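Local coordinates for hypothetical protein TM1553 (Thermotoga maritima, PDB 1VRM), which belongs to the ApbE family and, as in its relatives, is probably a flavin transferase that attaches FMN covalently to target proteins, at residues G101-L113 / K155-K167. Sequence-based numbering, arbitrary orientation.
Sequences GAFDPTVGRLLEL and KNGVKIDLGGIAK
Lys159 runs across the start of helix 108-114, and its side chain can be followed from base to tip. CB lies over Gly108 CA, where the lack of a side chain lets the two backbones close up. CG and CD then pass the aliphatic part of Arg109, with Lys159 CG 3.8 Å from Arg109 CD. Because the chain is extended beyond CG, CE carries NZ on to Glu112, where NZ forms a salt bridge of 2.7 Å with OE2 on its syn lone pair. The Arg109 chain is instead bent at chi2 and chi3 (-71° and -63°), and its NH1 donates to Gly157 O at 2.8 Å, in the type I' turn 155-158. A leucine in place of Arg109 would probably leave Gly157 O without this donor and the turn less firmly tied to the helix. Farther along, Asp161 N binds Pro105 O at 2.7 Å. Asp161 OD2 accepts from Gly163 N in an Asx turn and also hydrogen-bonds an unidentified bound ligand, so this end of the contact probably borders a pocket. The loop thus crosses the N-terminal end of helix 108-114 before entering helix 166-181; helix 83-98 packs against Pro105 and Leu162, and helix 272-296 touches Phe103 and Ile165.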
ATOM      1  N   GLY A 101       7.940  11.162  -7.338  1.00 10.98           N
ATOM      2  CA  GLY A 101       8.099  11.193  -5.893  1.00 10.82           C
ATOM      3  C   GLY A 101       6.852  11.365  -5.072  1.00 11.49           C
ATOM      4  O   GLY A 101       6.949  11.497  -3.852  1.00 12.93           O
ATOM      5  N   ALA A 102       5.684  11.395  -5.706  1.00  9.05           N
ATOM      6  CA  ALA A 102       4.427  11.452  -4.926  1.00  9.90           C
ATOM      7  C   ALA A 102       4.239  10.207  -4.046  1.00  8.26           C
ATOM      8  O   ALA A 102       3.875  10.309  -2.855  1.00  9.98           O
ATOM      9  CB  ALA A 102       3.240  11.659  -5.838  1.00 12.18           C
ATOM     10  N   PHE A 103       4.490   9.037  -4.623  1.00  9.48           N
ATOM     11  CA  PHE A 103       4.816   7.836  -3.836  1.00  7.60           C
ATOM     12  C   PHE A 103       6.332   7.856  -3.683  1.00  7.74           C
ATOM     13  O   PHE A 103       7.048   7.988  -4.682  1.00  8.02           O
ATOM     14  CB  PHE A 103       4.368   6.557  -4.556  1.00  8.93           C
ATOM     15  CG  PHE A 103       4.856   5.308  -3.894  1.00  5.51           C
ATOM     16  CD1 PHE A 103       4.152   4.727  -2.855  1.00  9.27           C
ATOM     17  CD2 PHE A 103       6.045   4.733  -4.286  1.00  7.92           C
ATOM     18  CE1 PHE A 103       4.629   3.555  -2.266  1.00 12.70           C
ATOM     19  CE2 PHE A 103       6.534   3.550  -3.672  1.00  8.48           C
ATOM     20  CZ  PHE A 103       5.845   3.005  -2.653  1.00  9.04           C
ATOM     21  N   ASP A 104       6.828   7.743  -2.457  1.00  7.04           N
ATOM     22  CA  ASP A 104       8.257   7.668  -2.254  1.00  6.85           C
ATOM     23  C   ASP A 104       8.541   6.794  -1.045  1.00  6.24           C
ATOM     24  O   ASP A 104       8.137   7.162   0.047  1.00  8.36           O
ATOM     25  CB  ASP A 104       8.796   9.058  -2.047  1.00  8.47           C
ATOM     26  CG  ASP A 104      10.320   9.121  -2.121  1.00  8.95           C
ATOM     27  OD1 ASP A 104      10.928   8.135  -1.698  1.00  8.69           O
ATOM     28  OD2 ASP A 104      10.920  10.132  -2.622  1.00  8.77           O
ATOM     29  N   PRO A 105       9.257   5.672  -1.245  1.00  6.46           N
ATOM     30  CA  PRO A 105       9.529   4.762  -0.148  1.00  7.98           C
ATOM     31  C   PRO A 105      10.608   5.298   0.795  1.00  7.66           C
ATOM     32  O   PRO A 105      10.951   4.624   1.737  1.00 15.54           O
ATOM     33  CB  PRO A 105       9.982   3.497  -0.862  1.00 10.59           C
ATOM     34  CG  PRO A 105      10.666   3.967  -2.038  1.00 11.40           C
ATOM     35  CD  PRO A 105       9.877   5.180  -2.489  1.00  5.71           C
ATOM     36  N   THR A 106      11.137   6.489   0.573  1.00  5.58           N
ATOM     37  CA  THR A 106      12.087   7.063   1.515  1.00  4.60           C
ATOM     38  C   THR A 106      11.492   8.120   2.462  1.00  6.80           C
ATOM     39  O   THR A 106      12.181   8.990   2.956  1.00  9.66           O
ATOM     40  CB  THR A 106      13.301   7.646   0.792  1.00  7.26           C
ATOM     41  OG1 THR A 106      12.863   8.745  -0.014  1.00  8.41           O
ATOM     42  CG2 THR A 106      13.992   6.578  -0.088  1.00  9.80           C
ATOM     43  N   VAL A 107      10.199   8.004   2.718  1.00  7.84           N
ATOM     44  CA  VAL A 107       9.563   8.782   3.792  1.00  6.05           C
ATOM     45  C   VAL A 107       9.926   8.276   5.201  1.00  7.51           C
ATOM     46  O   VAL A 107       9.393   8.790   6.179  1.00  8.00           O
ATOM     47  CB  VAL A 107       8.003   8.804   3.637  1.00  8.16           C
ATOM     48  CG1 VAL A 107       7.588   9.644   2.421  1.00 16.19           C
ATOM     49  CG2 VAL A 107       7.468   7.435   3.521  1.00  9.34           C
ATOM     50  N   GLY A 108      10.852   7.315   5.348  1.00  6.47           N
ATOM     51  CA  GLY A 108      11.148   6.755   6.629  1.00  5.09           C
ATOM     52  C   GLY A 108      11.590   7.772   7.671  1.00  5.20           C
ATOM     53  O   GLY A 108      11.137   7.742   8.802  1.00  7.41           O
ATOM     54  N   ARG A 109      12.534   8.677   7.323  1.00  5.45           N
ATOM     55  CA  ARG A 109      12.986   9.654   8.297  1.00  5.54           C
ATOM     56  C   ARG A 109      11.835  10.557   8.778  1.00  4.62           C
ATOM     57  O   ARG A 109      11.786  10.940   9.945  1.00  7.07           O
ATOM     58  CB  ARG A 109      14.143  10.518   7.784  1.00  6.54           C
ATOM     59  CG  ARG A 109      15.457   9.784   7.605  1.00  4.56           C
ATOM     60  CD  ARG A 109      16.136   9.383   8.854  1.00  6.79           C
ATOM     61  NE  ARG A 109      16.508  10.550   9.636  1.00  7.67           N
ATOM     62  CZ  ARG A 109      17.648  11.260   9.499  1.00  8.68           C
ATOM     63  NH1 ARG A 109      18.541  10.930   8.595  1.00  8.11           N
ATOM     64  NH2 ARG A 109      17.897  12.280  10.330  1.00 10.10           N
ATOM     65  N   LEU A 110      10.950  10.936   7.860  1.00  5.82           N
ATOM     66  CA  LEU A 110       9.811  11.761   8.237  1.00  5.49           C
ATOM     67  C   LEU A 110       8.810  10.980   9.114  1.00  6.24           C
ATOM     68  O   LEU A 110       8.329  11.513  10.120  1.00  7.34           O
ATOM     69  CB  LEU A 110       9.105  12.312   6.990  1.00  6.47           C
ATOM     70  CG  LEU A 110       9.810  13.454   6.287  1.00  9.05           C
ATOM     71  CD1 LEU A 110       9.269  13.557   4.892  1.00 10.93           C
ATOM     72  CD2 LEU A 110       9.616  14.772   7.066  1.00  9.68           C
ATOM     73  N   LEU A 111       8.532   9.738   8.757  1.00  6.25           N
ATOM     74  CA  LEU A 111       7.589   8.902   9.568  1.00  5.73           C
ATOM     75  C   LEU A 111       8.153   8.773  10.980  1.00  8.64           C
ATOM     76  O   LEU A 111       7.444   8.873  11.959  1.00  8.94           O
ATOM     77  CB  LEU A 111       7.343   7.556   8.934  1.00  9.71           C
ATOM     78  CG  LEU A 111       6.568   7.681   7.623  1.00  7.55           C
ATOM     79  CD1 LEU A 111       6.584   6.365   6.923  1.00 10.91           C
ATOM     80  CD2 LEU A 111       5.147   8.106   7.861  1.00 11.71           C
ATOM     81  N   GLU A 112       9.463   8.614  11.079  1.00  9.18           N
ATOM     82  CA  GLU A 112      10.111   8.433  12.378  1.00 10.52           C
ATOM     83  C   GLU A 112       9.983   9.740  13.221  1.00 11.15           C
ATOM     84  O   GLU A 112       9.646   9.758  14.414  1.00 10.02           O
ATOM     85  CB  GLU A 112      11.545   8.028  12.062  1.00 14.16           C
ATOM     86  CG  GLU A 112      12.354   7.537  13.123  1.00 18.12           C
ATOM     87  CD  GLU A 112      13.768   7.276  12.599  1.00 17.89           C
ATOM     88  OE1 GLU A 112      14.394   8.207  12.054  1.00 15.42           O
ATOM     89  OE2 GLU A 112      14.232   6.147  12.747  1.00 18.37           O
ATOM     90  N   LEU A 113      10.144  10.874  12.552  1.00  9.33           N
ATOM     91  CA  LEU A 113      10.045  12.157  13.191  1.00 12.33           C
ATOM     92  C   LEU A 113       8.660  12.427  13.733  1.00  9.96           C
ATOM     93  O   LEU A 113       8.499  12.895  14.839  1.00 12.67           O
ATOM     94  CB  LEU A 113      10.428  13.221  12.175  1.00 13.61           C
ATOM     95  CG  LEU A 113      10.727  14.636  12.645  1.00 21.27           C
ATOM     96  CD1 LEU A 113      12.076  14.654  13.403  1.00 18.91           C
ATOM     97  CD2 LEU A 113      10.689  15.585  11.440  1.00 17.76           C
ATOM     98  N   LYS A 155      22.048   6.774   0.938  1.00  7.35           N
ATOM     99  CA  LYS A 155      22.820   7.965   1.229  1.00 11.69           C
ATOM    100  C   LYS A 155      21.963   9.088   1.815  1.00  7.60           C
ATOM    101  O   LYS A 155      20.720   9.033   1.842  1.00  6.37           O
ATOM    102  CB  LYS A 155      23.568   8.470   0.012  1.00 14.15           C
ATOM    103  CG  LYS A 155      22.775   8.828  -1.112  1.00 17.02           C
ATOM    104  CD  LYS A 155      23.656   9.411  -2.234  1.00 18.47           C
ATOM    105  CE  LYS A 155      22.786  10.049  -3.297  1.00 26.06           C
ATOM    106  NZ  LYS A 155      23.594  10.851  -4.262  1.00 24.68           N
ATOM    107  N   ASN A 156      22.663  10.106   2.335  1.00 10.28           N
ATOM    108  CA  ASN A 156      22.027  11.285   2.908  1.00  9.50           C
ATOM    109  C   ASN A 156      21.091  10.953   4.053  1.00  7.95           C
ATOM    110  O   ASN A 156      20.198  11.741   4.394  1.00 10.24           O
ATOM    111  CB  ASN A 156      21.308  12.094   1.830  1.00 10.82           C
ATOM    112  CG  ASN A 156      22.280  12.752   0.885  1.00 19.06           C
ATOM    113  OD1 ASN A 156      23.278  13.312   1.335  1.00 23.07           O
ATOM    114  ND2 ASN A 156      22.040  12.647  -0.403  1.00 16.04           N
ATOM    115  N   GLY A 157      21.334   9.837   4.716  1.00  4.89           N
ATOM    116  CA  GLY A 157      20.607   9.470   5.905  1.00  5.36           C
ATOM    117  C   GLY A 157      19.188   9.045   5.631  1.00  5.61           C
ATOM    118  O   GLY A 157      18.381   8.935   6.568  1.00  5.88           O
ATOM    119  N   VAL A 158      18.863   8.689   4.399  1.00  4.89           N
ATOM    120  CA  VAL A 158      17.465   8.302   4.142  1.00  4.46           C
ATOM    121  C   VAL A 158      17.174   6.938   4.775  1.00  2.39           C
ATOM    122  O   VAL A 158      18.074   6.106   4.961  1.00  5.79           O
ATOM    123  CB  VAL A 158      17.031   8.304   2.681  1.00  7.86           C
ATOM    124  CG1 VAL A 158      17.230   9.626   2.005  1.00  7.16           C
ATOM    125  CG2 VAL A 158      17.687   7.210   1.931  1.00  8.23           C
ATOM    126  N   LYS A 159      15.904   6.724   5.078  1.00  4.99           N
ATOM    127  CA  LYS A 159      15.421   5.459   5.533  1.00  4.48           C
ATOM    128  C   LYS A 159      14.220   5.045   4.671  1.00  6.96           C
ATOM    129  O   LYS A 159      13.351   5.851   4.349  1.00  7.15           O
ATOM    130  CB  LYS A 159      15.013   5.490   6.983  1.00  6.71           C
ATOM    131  CG  LYS A 159      16.228   5.692   7.941  1.00  4.36           C
ATOM    132  CD  LYS A 159      15.809   5.486   9.360  1.00  5.42           C
ATOM    133  CE  LYS A 159      16.966   5.304  10.355  1.00 10.23           C
ATOM    134  NZ  LYS A 159      16.522   4.990  11.793  1.00  8.83           N
ATOM    135  N   ILE A 160      14.195   3.773   4.325  1.00  5.28           N
ATOM    136  CA  ILE A 160      13.157   3.170   3.460  1.00  5.91           C
ATOM    137  C   ILE A 160      12.005   2.734   4.350  1.00  5.37           C
ATOM    138  O   ILE A 160      12.210   2.127   5.409  1.00  7.48           O
ATOM    139  CB  ILE A 160      13.747   1.944   2.740  1.00  7.83           C
ATOM    140  CG1 ILE A 160      14.857   2.396   1.755  1.00  7.77           C
ATOM    141  CG2 ILE A 160      12.670   1.122   2.118  1.00  9.40           C
ATOM    142  CD1 ILE A 160      15.728   1.291   1.215  1.00 10.65           C
ATOM    143  N   ASP A 161      10.787   3.013   3.928  1.00  7.64           N
ATOM    144  CA  ASP A 161       9.589   2.463   4.563  1.00  8.37           C
ATOM    145  C   ASP A 161       8.699   1.966   3.414  1.00  9.48           C
ATOM    146  O   ASP A 161       8.396   2.733   2.497  1.00 10.43           O
ATOM    147  CB  ASP A 161       8.792   3.469   5.398  1.00  9.55           C
ATOM    148  CG  ASP A 161       7.554   2.780   6.045  1.00 20.81           C
ATOM    149  OD1 ASP A 161       7.675   2.168   7.139  1.00 25.33           O
ATOM    150  OD2 ASP A 161       6.475   2.786   5.420  1.00 24.87           O
ATOM    151  N   LEU A 162       8.322   0.686   3.480  1.00  7.65           N
ATOM    152  CA  LEU A 162       7.569   0.022   2.391  1.00  7.69           C
ATOM    153  C   LEU A 162       6.071  -0.099   2.707  1.00 10.05           C
ATOM    154  O   LEU A 162       5.350  -0.826   2.009  1.00 10.59           O
ATOM    155  CB  LEU A 162       8.171  -1.365   2.077  1.00  9.61           C
ATOM    156  CG  LEU A 162       9.600  -1.347   1.525  1.00  7.68           C
ATOM    157  CD1 LEU A 162      10.160  -2.682   1.133  1.00 11.56           C
ATOM    158  CD2 LEU A 162       9.701  -0.416   0.296  1.00  8.49           C
ATOM    159  N   GLY A 163       5.574   0.645   3.693  1.00  9.20           N
ATOM    160  CA  GLY A 163       4.204   0.494   4.107  1.00 12.24           C
ATOM    161  C   GLY A 163       3.219   0.889   2.999  1.00 13.74           C
ATOM    162  O   GLY A 163       2.048   0.472   3.033  1.00 14.70           O
ATOM    163  N   GLY A 164       3.661   1.688   2.019  1.00  8.34           N
ATOM    164  CA  GLY A 164       2.778   2.147   0.950  1.00  8.55           C
ATOM    165  C   GLY A 164       2.634   1.150  -0.193  1.00  8.40           C
ATOM    166  O   GLY A 164       1.832   1.373  -1.094  1.00  9.74           O
ATOM    167  N   ILE A 165       3.404   0.054  -0.159  1.00  6.07           N
ATOM    168  CA  ILE A 165       3.402  -0.940  -1.223  1.00  6.21           C
ATOM    169  C   ILE A 165       3.348  -2.391  -0.713  1.00  6.22           C
ATOM    170  O   ILE A 165       3.034  -3.318  -1.470  1.00  8.33           O
ATOM    171  CB  ILE A 165       4.630  -0.681  -2.206  1.00  7.78           C
ATOM    172  CG1 ILE A 165       4.486  -1.425  -3.516  1.00  9.52           C
ATOM    173  CG2 ILE A 165       5.974  -0.942  -1.491  1.00  8.85           C
ATOM    174  CD1 ILE A 165       5.550  -1.073  -4.537  1.00 12.97           C
ATOM    175  N   ALA A 166       3.673  -2.598   0.572  1.00  8.97           N
ATOM    176  CA  ALA A 166       3.881  -3.953   1.082  1.00 11.96           C
ATOM    177  C   ALA A 166       2.598  -4.769   1.140  1.00  7.05           C
ATOM    178  O   ALA A 166       2.650  -5.980   0.896  1.00 10.14           O
ATOM    179  CB  ALA A 166       4.502  -3.878   2.466  1.00 13.66           C
ATOM    180  N   LYS A 167       1.464  -4.130   1.431  1.00  8.47           N
ATOM    181  CA  LYS A 167       0.190  -4.859   1.408  1.00  9.71           C
ATOM    182  C   LYS A 167      -0.111  -5.370   0.008  1.00  8.88           C
ATOM    183  O   LYS A 167      -0.474  -6.530  -0.170  1.00  7.25           O
ATOM    184  CB  LYS A 167      -1.000  -4.045   1.934  1.00 12.13           C
ATOM    185  CG  LYS A 167      -1.009  -3.789   3.445  1.00 17.77           C
ATOM    186  CD  LYS A 167      -2.359  -3.193   3.870  1.00 18.57           C
ATOM    187  CE  LYS A 167      -2.555  -1.796   3.392  1.00 27.58           C
ATOM    188  NZ  LYS A 167      -1.589  -0.879   4.074  1.00 30.17           N
TER
HETATM  189  O   HOH W   1      14.117   9.023   4.731  1.00  4.25           O